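Local atomic coordinates of arabinan endo-1,5-alpha-l-arabinosidase A (PDB entry 1GYH), a protein that hydrolyses the alpha-1,5-linked arabinofuranosyl bonds of linear arabinan, releasing almost exclusively arabinotriose during breakdown of the plant cell wall. Residues Ile116-Val119 / Trp125-Ile128; Met142-Gly145 / Leu151-Phe154; Tyr41-Phe46 / Pro105-Glu110; Tyr20-Ser23 / Thr29-Ser32; Cys213-Ser218 / Asp283-Lys288. All coordinates share one frame; numbering follows the deposited sequence. Where two conformers were deposited one is given.

Contact 1 (Ile116-Val119 / Trp125-Ile128); sequences IESV and WNAI
The hydroxyl of S118 takes the backbone N-H of A127, and this is the one hydrogen bond that ties 116-119 to 125-128. From A127 N to S118 OG it measures 3.1 Å and is almost straight, with 174° at the hydrogen. The serine torsion explains the reach: chi1 of 51° sets OG between the backbone N and the carbonyl carbon, from where it faces the other segment, and CB is left 3.4 Å from W125 O. A127 meanwhile lays its methyl against the strand, CB lying 3.8 Å from I116 O. The benzene half of the W125 indole reaches back to the strand, where E117 O and S118 CB meet it obliquely; E117 O is 3.7 Å from W125 CH2, and S118 CB is 3.7 Å from W125 CZ3.

Second-shell groups fix these positions. S118 OG also bonds to N88 O, while N88 ND2 bonds to W125 O, so one asparagine addresses both sides. A127 is the centre of an inverse gamma turn. N126 starts away from the strand, but its chi1 of -169° brings OD1 back to 3.7 Å from S118 OG, and OD1 is bonded to S90 OG.

N126, in the loop that leads from strand 110-118 to strand 131-134, probably binds substrate. With S118 OG engaged by two backbone groups and N126 OD1 held by S90, the chemistry implies a polar network that probably restrains the amide through OD1.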
# COMPACT_ATOMS: atom_id res chain seq x y z
N ILE A 116 -0.03 -15.50 0.82
CA ILE A 116 -1.38 -15.74 1.29
C ILE A 116 -2.36 -15.56 0.13
O ILE A 116 -2.16 -14.69 -0.72
CB ILE A 116 -1.67 -14.79 2.48
CG1 ILE A 116 -2.91 -15.23 3.23
CG2 ILE A 116 -1.68 -13.32 2.04
CD1 ILE A 116 -3.98 -14.24 3.19
N GLU A 117 -3.38 -16.41 0.11
CA GLU A 117 -4.43 -16.40 -0.94
C GLU A 117 -5.84 -16.43 -0.30
O GLU A 117 -6.11 -17.22 0.59
CB GLU A 117 -4.23 -17.61 -1.87
CG GLU A 117 -5.36 -17.79 -2.92
CD GLU A 117 -5.15 -18.94 -3.89
OE1 GLU A 117 -4.04 -19.56 -3.91
OE2 GLU A 117 -6.11 -19.22 -4.67
N SER A 118 -6.73 -15.59 -0.78
CA SER A 118 -8.12 -15.63 -0.40
C SER A 118 -8.92 -16.49 -1.41
O SER A 118 -8.65 -16.46 -2.64
CB SER A 118 -8.72 -14.20 -0.33
OG SER A 118 -8.48 -13.40 -1.50
N VAL A 119 -9.88 -17.21 -0.86
CA VAL A 119 -10.74 -18.16 -1.59
C VAL A 119 -12.22 -17.83 -1.35
O VAL A 119 -12.70 -17.82 -0.23
CB VAL A 119 -10.47 -19.61 -1.20
CG1 VAL A 119 -11.48 -20.59 -1.88
CG2 VAL A 119 -9.06 -20.04 -1.52
N TRP A 125 -12.20 -12.04 3.63
CA TRP A 125 -11.23 -10.99 3.38
C TRP A 125 -10.72 -11.17 1.96
O TRP A 125 -10.98 -12.22 1.32
CB TRP A 125 -10.06 -11.04 4.40
CG TRP A 125 -9.65 -12.44 4.89
CD1 TRP A 125 -10.13 -13.08 6.00
CD2 TRP A 125 -8.66 -13.31 4.33
NE1 TRP A 125 -9.51 -14.30 6.15
CE2 TRP A 125 -8.61 -14.47 5.13
CE3 TRP A 125 -7.83 -13.24 3.21
CZ2 TRP A 125 -7.76 -15.54 4.84
CZ3 TRP A 125 -6.98 -14.32 2.94
CH2 TRP A 125 -6.97 -15.44 3.73
N ASN A 126 -9.95 -10.19 1.51
CA ASN A 126 -9.41 -10.11 0.16
C ASN A 126 -7.87 -9.94 0.25
O ASN A 126 -7.40 -8.95 0.82
CB ASN A 126 -10.06 -8.95 -0.60
CG ASN A 126 -9.75 -8.97 -2.10
OD1 ASN A 126 -9.16 -9.94 -2.60
ND2 ASN A 126 -10.12 -7.90 -2.81
N ALA A 127 -7.14 -10.92 -0.26
CA ALA A 127 -5.68 -10.96 -0.23
C ALA A 127 -5.03 -10.07 -1.29
O ALA A 127 -4.46 -10.55 -2.28
CB ALA A 127 -5.21 -12.39 -0.35
N ILE A 128 -5.16 -8.75 -1.07
CA ILE A 128 -4.47 -7.71 -1.82
C ILE A 128 -3.93 -6.62 -0.85
O ILE A 128 -4.41 -6.52 0.28
CB ILE A 128 -5.38 -7.03 -2.89
CG1 ILE A 128 -6.46 -6.16 -2.27
CG2 ILE A 128 -5.97 -8.12 -3.91
CD1 ILE A 128 -7.29 -5.37 -3.33

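Contact 2 (Met142-Gly145 / Leu151-Phe154); sequences MSFG and LKLF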
# COMPACT_ATOMS: atom_id res chain seq x y z
N MET A 142 2.73 -8.79 8.33
CA MET A 142 2.05 -8.22 7.17
C MET A 142 0.65 -7.78 7.53
O MET A 142 -0.12 -8.55 8.14
CB MET A 142 2.00 -9.28 6.02
CG MET A 142 1.23 -8.77 4.79
SD MET A 142 1.08 -9.97 3.41
CE MET A 142 2.79 -10.06 2.86
N SER A 143 0.32 -6.54 7.18
CA SER A 143 -1.06 -6.10 7.13
C SER A 143 -1.53 -6.13 5.67
O SER A 143 -0.75 -5.95 4.76
CB SER A 143 -1.25 -4.69 7.74
OG SER A 143 -0.59 -3.67 6.99
N PHE A 144 -2.81 -6.32 5.46
CA PHE A 144 -3.36 -6.31 4.11
C PHE A 144 -4.88 -6.20 4.16
O PHE A 144 -5.49 -6.30 5.24
CB PHE A 144 -2.97 -7.61 3.34
CG PHE A 144 -3.78 -8.83 3.78
CD1 PHE A 144 -3.39 -9.58 4.89
CD2 PHE A 144 -4.93 -9.22 3.08
CE1 PHE A 144 -4.12 -10.67 5.31
CE2 PHE A 144 -5.68 -10.33 3.50
CZ PHE A 144 -5.29 -11.05 4.59
N GLY A 145 -5.49 -5.98 3.01
CA GLY A 145 -6.93 -6.15 2.91
C GLY A 145 -7.67 -5.08 2.12
O GLY A 145 -7.12 -4.00 1.81
N LEU A 151 -9.45 -5.31 7.33
CA LEU A 151 -8.00 -5.31 7.29
C LEU A 151 -7.43 -6.22 8.37
O LEU A 151 -7.91 -6.22 9.50
CB LEU A 151 -7.46 -3.89 7.40
CG LEU A 151 -8.14 -2.81 6.58
CD1 LEU A 151 -7.42 -1.46 6.69
CD2 LEU A 151 -8.25 -3.23 5.07
N LYS A 152 -6.43 -7.00 8.00
CA LYS A 152 -5.86 -8.02 8.85
C LYS A 152 -4.35 -7.87 8.99
O LYS A 152 -3.68 -7.27 8.15
CB LYS A 152 -6.10 -9.44 8.29
CG LYS A 152 -7.56 -9.86 8.01
CD LYS A 152 -8.30 -10.21 9.24
CE LYS A 152 -9.69 -10.87 8.97
NZ LYS A 152 -10.43 -10.98 10.26
N LEU A 153 -3.83 -8.46 10.06
CA LEU A 153 -2.41 -8.48 10.37
C LEU A 153 -2.01 -9.87 10.76
O LEU A 153 -2.65 -10.47 11.60
CB LEU A 153 -2.14 -7.53 11.57
CG LEU A 153 -0.68 -7.33 11.96
CD1 LEU A 153 -0.02 -6.30 11.03
CD2 LEU A 153 -0.50 -6.95 13.48
N PHE A 154 -0.94 -10.42 10.19
CA PHE A 154 -0.48 -11.73 10.61
C PHE A 154 1.02 -11.79 10.69
O PHE A 154 1.71 -11.04 10.01
CB PHE A 154 -1.02 -12.91 9.74
CG PHE A 154 -0.48 -12.94 8.33
CD1 PHE A 154 -1.12 -12.22 7.33
CD2 PHE A 154 0.63 -13.70 8.00
CE1 PHE A 154 -0.63 -12.19 6.05
CE2 PHE A 154 1.13 -13.70 6.67
CZ PHE A 154 0.48 -12.93 5.71
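An antiparallel beta hairpin, formed by strands 140-144 and 151-155, brings M142 against F154 and F144 against K152. Both are hydrogen-bonded pairs, and each closes a two-bond ring; M142 N to F154 O is 3.0 Å, and F154 N to M142 O is 2.9 Å. Between them S143 faces L153 as a non-hydrogen-bonded pair, where S143 CA comes 3.0 Å from K152 O in a CA-H...O contact.

These two strands are the inner pair of a four-stranded blade of the five-bladed propeller, flanked by strands 131-134 and 169-173. One face of the hairpin carries M142, F144, K152 and F154. M142 and F154 run side by side: the methionine CB sits over the ring face, 4.3 Å from the F154 centroid, while SD meets the ring obliquely, a Met-aromatic contact with SD 3.8 Å from F154 CZ. F144 crosses F154 at about a right angle and brings CE1 to its edge, 3.9 Å from F154 CE1. Similar chi1 values, 76° for F144 and 68° for F154, swing each ring in toward the partner strand and let the two meet.

K152 CB meets the F144 ring obliquely, 3.8 Å from F144 CE1, and the lysine chain then bends at chi2 to carry NZ to S171 OG. W169 stacks on F154, and W125 meets F144 with steeply inclined planes. At the hairpin's turn end, L151 CD2 rests 3.5 Å from G145 C. The positive phi of G145, 138°, would press a CB against the preceding carbonyl oxygen, and the next residue, S146, probably binds substrate.

Contact 3 (Tyr41-Phe46 / Pro105-Glu110); sequences YSDRAF and PDYRWE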
# COMPACT_ATOMS: atom_id res chain seq x y z
N TYR A 41 12.05 5.82 -15.95
CA TYR A 41 11.67 4.40 -15.93
C TYR A 41 12.90 3.55 -15.67
O TYR A 41 13.93 3.76 -16.27
CB TYR A 41 11.09 3.99 -17.28
CG TYR A 41 10.74 2.52 -17.39
CD1 TYR A 41 9.61 2.01 -16.77
CD2 TYR A 41 11.51 1.66 -18.14
CE1 TYR A 41 9.27 0.66 -16.88
CE2 TYR A 41 11.17 0.32 -18.27
CZ TYR A 41 10.05 -0.17 -17.64
OH TYR A 41 9.72 -1.50 -17.77
N SER A 42 12.78 2.61 -14.76
CA SER A 42 13.89 1.70 -14.42
C SER A 42 13.69 0.29 -15.01
O SER A 42 14.57 -0.20 -15.72
CB SER A 42 14.08 1.58 -12.88
OG SER A 42 15.27 0.82 -12.58
N ASP A 43 12.57 -0.35 -14.66
CA ASP A 43 12.27 -1.74 -15.05
C ASP A 43 10.81 -2.12 -14.72
O ASP A 43 10.05 -1.31 -14.19
CB ASP A 43 13.23 -2.69 -14.28
CG ASP A 43 13.38 -4.05 -14.88
OD1 ASP A 43 13.07 -4.31 -16.06
OD2 ASP A 43 13.87 -4.96 -14.20
N ARG A 44 10.43 -3.35 -15.06
CA ARG A 44 9.28 -4.00 -14.48
C ARG A 44 9.75 -5.26 -13.79
O ARG A 44 10.62 -5.96 -14.31
CB ARG A 44 8.18 -4.25 -15.54
CG ARG A 44 8.66 -4.99 -16.79
CD ARG A 44 7.61 -5.16 -17.90
NE ARG A 44 6.58 -6.15 -17.55
CZ ARG A 44 5.44 -6.34 -18.22
NH1 ARG A 44 5.15 -5.65 -19.30
NH2 ARG A 44 4.58 -7.26 -17.79
N ALA A 45 9.22 -5.55 -12.61
CA ALA A 45 9.76 -6.66 -11.83
C ALA A 45 9.64 -7.99 -12.56
O ALA A 45 10.62 -8.73 -12.65
CB ALA A 45 9.09 -6.72 -10.47
N PHE A 46 8.43 -8.30 -13.04
CA PHE A 46 8.20 -9.46 -13.95
C PHE A 46 8.18 -9.00 -15.40
O PHE A 46 7.38 -8.13 -15.77
CB PHE A 46 6.86 -10.14 -13.63
CG PHE A 46 6.81 -10.80 -12.27
CD1 PHE A 46 6.57 -10.03 -11.12
CD2 PHE A 46 7.03 -12.16 -12.13
CE1 PHE A 46 6.47 -10.63 -9.86
CE2 PHE A 46 6.98 -12.78 -10.88
CZ PHE A 46 6.72 -12.00 -9.73
N PRO A 105 25.52 -6.25 -11.98
CA PRO A 105 25.69 -7.70 -12.13
C PRO A 105 24.90 -8.55 -11.11
O PRO A 105 24.64 -9.72 -11.37
CB PRO A 105 27.22 -7.91 -12.00
CG PRO A 105 27.78 -6.63 -11.52
CD PRO A 105 26.80 -5.56 -11.75
N ASP A 106 24.49 -7.96 -9.98
CA ASP A 106 23.74 -8.67 -8.96
C ASP A 106 22.21 -8.58 -9.21
O ASP A 106 21.41 -9.13 -8.45
CB ASP A 106 24.02 -8.08 -7.56
CG ASP A 106 25.44 -8.26 -7.08
OD1 ASP A 106 26.10 -9.31 -7.35
OD2 ASP A 106 25.98 -7.35 -6.41
N TYR A 107 21.78 -7.81 -10.20
CA TYR A 107 20.36 -7.56 -10.39
C TYR A 107 19.58 -8.74 -11.02
O TYR A 107 19.84 -9.10 -12.18
CB TYR A 107 20.14 -6.32 -11.24
CG TYR A 107 18.69 -5.86 -11.37
CD1 TYR A 107 17.87 -6.28 -12.43
CD2 TYR A 107 18.16 -4.94 -10.47
CE1 TYR A 107 16.55 -5.79 -12.56
CE2 TYR A 107 16.85 -4.46 -10.58
CZ TYR A 107 16.05 -4.88 -11.63
OH TYR A 107 14.77 -4.37 -11.72
N ARG A 108 18.64 -9.27 -10.25
CA ARG A 108 17.65 -10.26 -10.74
C ARG A 108 16.55 -10.48 -9.72
O ARG A 108 16.82 -10.85 -8.59
CB ARG A 108 18.32 -11.60 -11.06
CG ARG A 108 17.34 -12.68 -11.56
CD ARG A 108 17.98 -13.93 -12.14
NE ARG A 108 18.47 -14.80 -11.09
CZ ARG A 108 18.98 -15.99 -11.28
NH1 ARG A 108 19.09 -16.49 -12.50
NH2 ARG A 108 19.43 -16.69 -10.26
N TRP A 109 15.30 -10.27 -10.13
CA TRP A 109 14.13 -10.62 -9.34
C TRP A 109 13.81 -12.11 -9.38
O TRP A 109 13.68 -12.71 -10.46
CB TRP A 109 12.91 -9.80 -9.81
CG TRP A 109 13.01 -8.35 -9.55
CD1 TRP A 109 13.32 -7.37 -10.45
CD2 TRP A 109 12.84 -7.69 -8.30
NE1 TRP A 109 13.35 -6.15 -9.83
CE2 TRP A 109 13.05 -6.31 -8.51
CE3 TRP A 109 12.53 -8.12 -7.00
CZ2 TRP A 109 12.99 -5.36 -7.48
CZ3 TRP A 109 12.46 -7.15 -5.95
CH2 TRP A 109 12.66 -5.80 -6.22
N GLU A 110 13.69 -12.72 -8.19
CA GLU A 110 13.42 -14.13 -8.03
C GLU A 110 12.14 -14.34 -7.26
O GLU A 110 12.04 -14.04 -6.07
CB GLU A 110 14.61 -14.83 -7.35
CG GLU A 110 15.94 -14.51 -8.04
CD GLU A 110 17.11 -15.37 -7.60
OE1 GLU A 110 16.96 -16.20 -6.68
OE2 GLU A 110 18.18 -15.21 -8.21
O HOH W 1 14.92 -1.43 -11.02
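D43 and Y107 reach toward each other from opposite directions and meet through oxygen atoms. The phenol donates to the carboxylate, Y107 OH to D43 OD2 at 2.7 Å, and the proton arrives on the anti lone pair of OD2, the one turned away from OD1. That oxygen lies in the plane of the tyrosine ring, at its edge, whereas the carboxylate as a whole is turned 48° from the ring. Both side chains start with CG opposite the backbone N, chi1 being -161° for D43 and -173° for Y107, which extends each toward the other.

The indole of W109 is presented differently, with a face to one neighbour and its N-H to another. A45 CB stands almost on the normal to its five-membered ring, 4.2 Å from the centroid, in a CH-pi contact, and A45 O is 3.7 Å from W109 CD1. At the same time W109 NE1 donates to Y107 OH over 3.0 Å, a bond tilted somewhat from the indole plane.

A water completes the group by giving a hydrogen to Y107 OH at 3.0 Å and pairing with S42 OG. S42 and D43 together oppose I30 in a classic beta bulge of strand 38-44, and I30 also touches both aromatic rings. The contact thereby joins the end of strand 38-44, in the first blade, to the loop that leads into strand 110-118 of the second, near the surface. Chemically, the phenol oxygen donates once and accepts from both indole and water; those two donors would be expected to polarise its O-H and strengthen the bond to the aspartate.

Contact 4 (Tyr20-Ser23 / Thr29-Ser32); sequences YLFS and TIYS
Y20-S23 and T29-S32 run antiparallel, 4.5 Å apart at closest approach and 159° between their directions, in unbroken register from the Y20-S32 pair to the S23-T29 pair. L21 with Y31 and S23 with T29 are the hydrogen-bonded pairs; L21 N to Y31 O and Y31 N to L21 O are both 2.8 Å.

On the face bearing Y20, F22, I30 and S32, the isoleucine is the common partner. I30 and F22 lie alongside each other, CG1 of I30 being 3.9 Å from F22 CD2, and the CG2 methyl sits over the phenylalanine ring toward its rim. The same methyl meets Y20 at the ring edge, 4.1 Å from CD2. The isoleucine chi1 of -46° divides the work, since it turns CG1 beside the backbone N and CG2 to the far side of it. S32 CB approaches the tyrosine obliquely, 3.7 Å from Y20 CE2.

The other face carries L21, S23, T29 and Y31. L21 and Y31 point the same way, with L21 CD2 3.9 Å from Y31 CD1, and both touch W39 of the next strand, 38-44. S23 OG is bonded to H8 N, close to D9, the probable proton acceptor.

Strands 11-15, 18-23, 29-33 and 38-44, neighbours in that order across the sheet, make the antiparallel meander typical of a propeller blade, and this pair forms its middle.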
# COMPACT_ATOMS: atom_id res chain seq x y z
N TYR A 20 13.88 4.77 -5.32
CA TYR A 20 13.13 3.87 -6.21
C TYR A 20 11.66 3.97 -5.86
O TYR A 20 11.29 4.05 -4.66
CB TYR A 20 13.60 2.42 -6.15
CG TYR A 20 14.96 2.26 -6.76
CD1 TYR A 20 16.11 2.50 -6.01
CD2 TYR A 20 15.12 1.93 -8.11
CE1 TYR A 20 17.34 2.37 -6.58
CE2 TYR A 20 16.37 1.82 -8.69
CZ TYR A 20 17.48 2.04 -7.93
OH TYR A 20 18.72 1.96 -8.47
N LEU A 21 10.83 3.95 -6.91
CA LEU A 21 9.40 4.10 -6.79
C LEU A 21 8.71 2.91 -7.52
O LEU A 21 9.09 2.54 -8.65
CB LEU A 21 8.97 5.41 -7.41
CG LEU A 21 7.48 5.69 -7.73
CD1 LEU A 21 6.62 5.90 -6.48
CD2 LEU A 21 7.37 6.91 -8.64
N PHE A 22 7.75 2.31 -6.84
CA PHE A 22 7.05 1.12 -7.32
C PHE A 22 5.57 1.44 -7.41
O PHE A 22 4.97 1.98 -6.48
CB PHE A 22 7.25 -0.09 -6.39
CG PHE A 22 8.68 -0.44 -6.13
CD1 PHE A 22 9.49 0.38 -5.32
CD2 PHE A 22 9.25 -1.57 -6.71
CE1 PHE A 22 10.81 0.03 -5.06
CE2 PHE A 22 10.61 -1.89 -6.49
CZ PHE A 22 11.39 -1.09 -5.66
N SER A 23 4.96 1.05 -8.53
CA SER A 23 3.55 1.33 -8.80
C SER A 23 2.82 0.07 -9.31
O SER A 23 3.42 -0.82 -9.96
CB SER A 23 3.45 2.44 -9.86
OG SER A 23 2.10 2.68 -10.28
N THR A 29 5.60 -1.68 -12.01
CA THR A 29 6.42 -0.67 -12.69
C THR A 29 7.39 -0.05 -11.66
O THR A 29 6.96 0.31 -10.57
CB THR A 29 5.54 0.43 -13.27
OG1 THR A 29 4.46 -0.10 -14.07
CG2 THR A 29 6.35 1.29 -14.23
N ILE A 30 8.66 0.04 -12.03
CA ILE A 30 9.73 0.60 -11.18
C ILE A 30 10.38 1.83 -11.84
O ILE A 30 10.79 1.77 -12.99
CB ILE A 30 10.82 -0.42 -10.87
CG1 ILE A 30 10.23 -1.78 -10.46
CG2 ILE A 30 11.79 0.17 -9.75
CD1 ILE A 30 11.32 -2.95 -10.29
N TYR A 31 10.46 2.94 -11.07
CA TYR A 31 11.20 4.14 -11.44
C TYR A 31 12.34 4.43 -10.46
O TYR A 31 12.31 3.98 -9.32
CB TYR A 31 10.30 5.35 -11.43
CG TYR A 31 9.07 5.23 -12.28
CD1 TYR A 31 7.92 4.66 -11.76
CD2 TYR A 31 9.06 5.69 -13.60
CE1 TYR A 31 6.76 4.57 -12.51
CE2 TYR A 31 7.89 5.61 -14.38
CZ TYR A 31 6.76 5.02 -13.84
OH TYR A 31 5.60 4.92 -14.59
N SER A 32 13.29 5.25 -10.92
CA SER A 32 14.46 5.69 -10.12
C SER A 32 14.71 7.18 -10.19
O SER A 32 14.34 7.86 -11.14
CB SER A 32 15.75 4.94 -10.49
OG SER A 32 16.19 5.28 -11.79

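Contact 5 (Cys213-Ser218 / Asp283-Lys288); sequences CRKGDS and DNYLQK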
# COMPACT_ATOMS: atom_id res chain seq x y z
N CYS A 213 -10.91 5.42 -8.37
CA CYS A 213 -10.96 5.00 -9.78
C CYS A 213 -12.28 5.38 -10.48
O CYS A 213 -12.68 4.69 -11.42
CB CYS A 213 -10.76 3.47 -9.86
SG CYS A 213 -9.61 2.59 -8.72
N ARG A 214 -12.99 6.43 -10.04
CA ARG A 214 -14.23 6.84 -10.72
C ARG A 214 -14.45 8.32 -11.05
O ARG A 214 -15.59 8.86 -10.96
CB ARG A 214 -15.50 6.24 -10.10
CG ARG A 214 -15.74 6.45 -8.70
CD ARG A 214 -15.94 5.12 -8.02
NE ARG A 214 -17.22 4.45 -8.29
CZ ARG A 214 -17.41 3.12 -8.35
NH1 ARG A 214 -16.39 2.27 -8.22
NH2 ARG A 214 -18.63 2.63 -8.56
N LYS A 215 -13.38 8.92 -11.56
CA LYS A 215 -13.46 10.23 -12.16
C LYS A 215 -14.07 11.25 -11.18
O LYS A 215 -13.66 11.31 -10.00
CB LYS A 215 -14.24 10.16 -13.48
CG LYS A 215 -13.90 8.93 -14.33
CD LYS A 215 -12.45 8.82 -14.70
CE LYS A 215 -12.17 9.24 -16.11
NZ LYS A 215 -11.05 8.37 -16.65
N GLY A 216 -15.05 12.01 -11.67
CA GLY A 216 -15.69 13.07 -10.91
C GLY A 216 -16.43 12.61 -9.67
O GLY A 216 -16.78 13.43 -8.84
N ASP A 217 -16.66 11.30 -9.54
CA ASP A 217 -17.44 10.76 -8.42
C ASP A 217 -16.59 10.07 -7.36
O ASP A 217 -17.14 9.46 -6.43
CB ASP A 217 -18.49 9.74 -8.91
CG ASP A 217 -19.51 10.33 -9.83
OD1 ASP A 217 -19.87 11.53 -9.66
OD2 ASP A 217 -20.03 9.63 -10.76
N SER A 218 -15.26 10.14 -7.48
CA SER A 218 -14.40 9.47 -6.51
C SER A 218 -14.53 10.12 -5.13
O SER A 218 -14.61 11.35 -5.04
CB SER A 218 -12.93 9.48 -6.95
OG SER A 218 -12.74 8.78 -8.18
N ASP A 283 -6.64 16.99 -15.86
CA ASP A 283 -5.95 16.06 -16.78
C ASP A 283 -6.71 14.72 -16.84
O ASP A 283 -6.15 13.68 -16.54
CB ASP A 283 -4.50 15.82 -16.30
CG ASP A 283 -3.67 15.00 -17.28
OD1 ASP A 283 -3.95 15.03 -18.50
OD2 ASP A 283 -2.68 14.31 -16.92
N ASN A 284 -7.99 14.76 -17.23
CA ASN A 284 -8.81 13.53 -17.28
C ASN A 284 -8.81 12.61 -16.06
O ASN A 284 -8.91 11.38 -16.19
CB ASN A 284 -8.41 12.69 -18.49
CG ASN A 284 -8.49 13.45 -19.78
OD1 ASN A 284 -9.57 13.97 -20.12
ND2 ASN A 284 -7.35 13.58 -20.50
N TYR A 285 -8.67 13.18 -14.87
CA TYR A 285 -8.59 12.40 -13.63
C TYR A 285 -7.48 11.36 -13.59
O TYR A 285 -7.58 10.35 -12.90
CB TYR A 285 -9.97 11.78 -13.23
CG TYR A 285 -11.07 12.83 -13.16
CD1 TYR A 285 -11.31 13.56 -11.98
CD2 TYR A 285 -11.86 13.11 -14.25
CE1 TYR A 285 -12.27 14.52 -11.91
CE2 TYR A 285 -12.83 14.08 -14.19
CZ TYR A 285 -13.03 14.79 -13.02
OH TYR A 285 -14.00 15.76 -12.97
N LEU A 286 -6.39 11.64 -14.30
CA LEU A 286 -5.22 10.77 -14.29
C LEU A 286 -4.41 10.93 -12.98
O LEU A 286 -3.93 12.02 -12.67
CB LEU A 286 -4.32 11.05 -15.50
CG LEU A 286 -3.04 10.19 -15.65
CD1 LEU A 286 -3.37 8.69 -15.70
CD2 LEU A 286 -2.23 10.60 -16.88
N GLN A 287 -4.27 9.83 -12.28
CA GLN A 287 -3.57 9.67 -11.01
C GLN A 287 -2.10 10.13 -11.16
O GLN A 287 -1.40 9.71 -12.08
CB GLN A 287 -3.61 8.20 -10.59
CG GLN A 287 -3.20 7.22 -11.70
CD GLN A 287 -4.37 6.57 -12.48
OE1 GLN A 287 -5.44 7.18 -12.66
NE2 GLN A 287 -4.14 5.36 -12.98
N LYS A 288 -1.67 11.04 -10.26
CA LYS A 288 -0.30 11.50 -10.21
C LYS A 288 0.30 11.15 -8.83
O LYS A 288 -0.41 11.11 -7.81
CB LYS A 288 -0.26 13.01 -10.41
CG LYS A 288 -0.86 13.54 -11.69
CD LYS A 288 -0.33 12.91 -12.95
CE LYS A 288 -0.81 13.63 -14.23
NZ LYS A 288 -2.21 14.00 -14.19
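Y285 lays one ring face against the backbone of K215 and G216, and this packing makes most of the contact. K215 CA is 3.7 Å from Y285 CG, and G216 N is 3.7 Å from Y285 CZ. K215 adds a CH-pi contact, its CB lying 4.3 Å from the ring centroid and 26° off the normal. The lysine and tyrosine side chains otherwise run at a slant to each other. Beyond CB the lysine chain bends at three successive torsions, chi2 being -58°, and curls back so that NZ ends 3.7 Å from N284 O. The backbone N of G216 lies over the ring, toward its rim.

No hydrogen bond crosses between the segments; several shape each one internally. In 213-218, R214 N donates to S218 OG, and D217 N to R214 O, around a short 3-10 turn. In 283-288, a type I' turn from D283 to L286 presents Y285, closed by L286 N bonding to D283 O.

Charge pairing braces the far end of that turn. K288 NZ forms a salt bridge with D283 OD2 at 2.8 Å, on the anti lone pair of that oxygen, also donates to L286 O, and has a further salt bridge to E280. C213 is disulfide-bonded to its neighbour C212, and Q287 probably binds substrate. The contact thus joins surface loops of two successive propeller blades. Its chemistry implies association by dispersion and ring-face contacts, between loops whose shapes are set largely by their own bonds.

In the fold
All five blades of the propeller take part: contacts 3 and 4 in the first, 1 and 3 in the second, 2 in the third, and 5 between the fourth and fifth. Along the chain the order is contact 4, 3, 1, 2, 5. Contacts 3 and 4 touch, their centres 11 Å apart, because strands 29-33 and 38-44 are sheet neighbours. Contacts 1 and 2 also touch, with centres 10 Å apart, where the loop after strand 110-118 meets strand 140-144. Contact 2 lies across the chain's centre from contacts 4 and 5, about 23 and 27 Å away between centres. Contacts 2 and 4 build single blades and contacts 3 and 5 join neighbouring ones, while contacts 1, 2, 4 and 5 hold or adjoin probable substrate-binding residues.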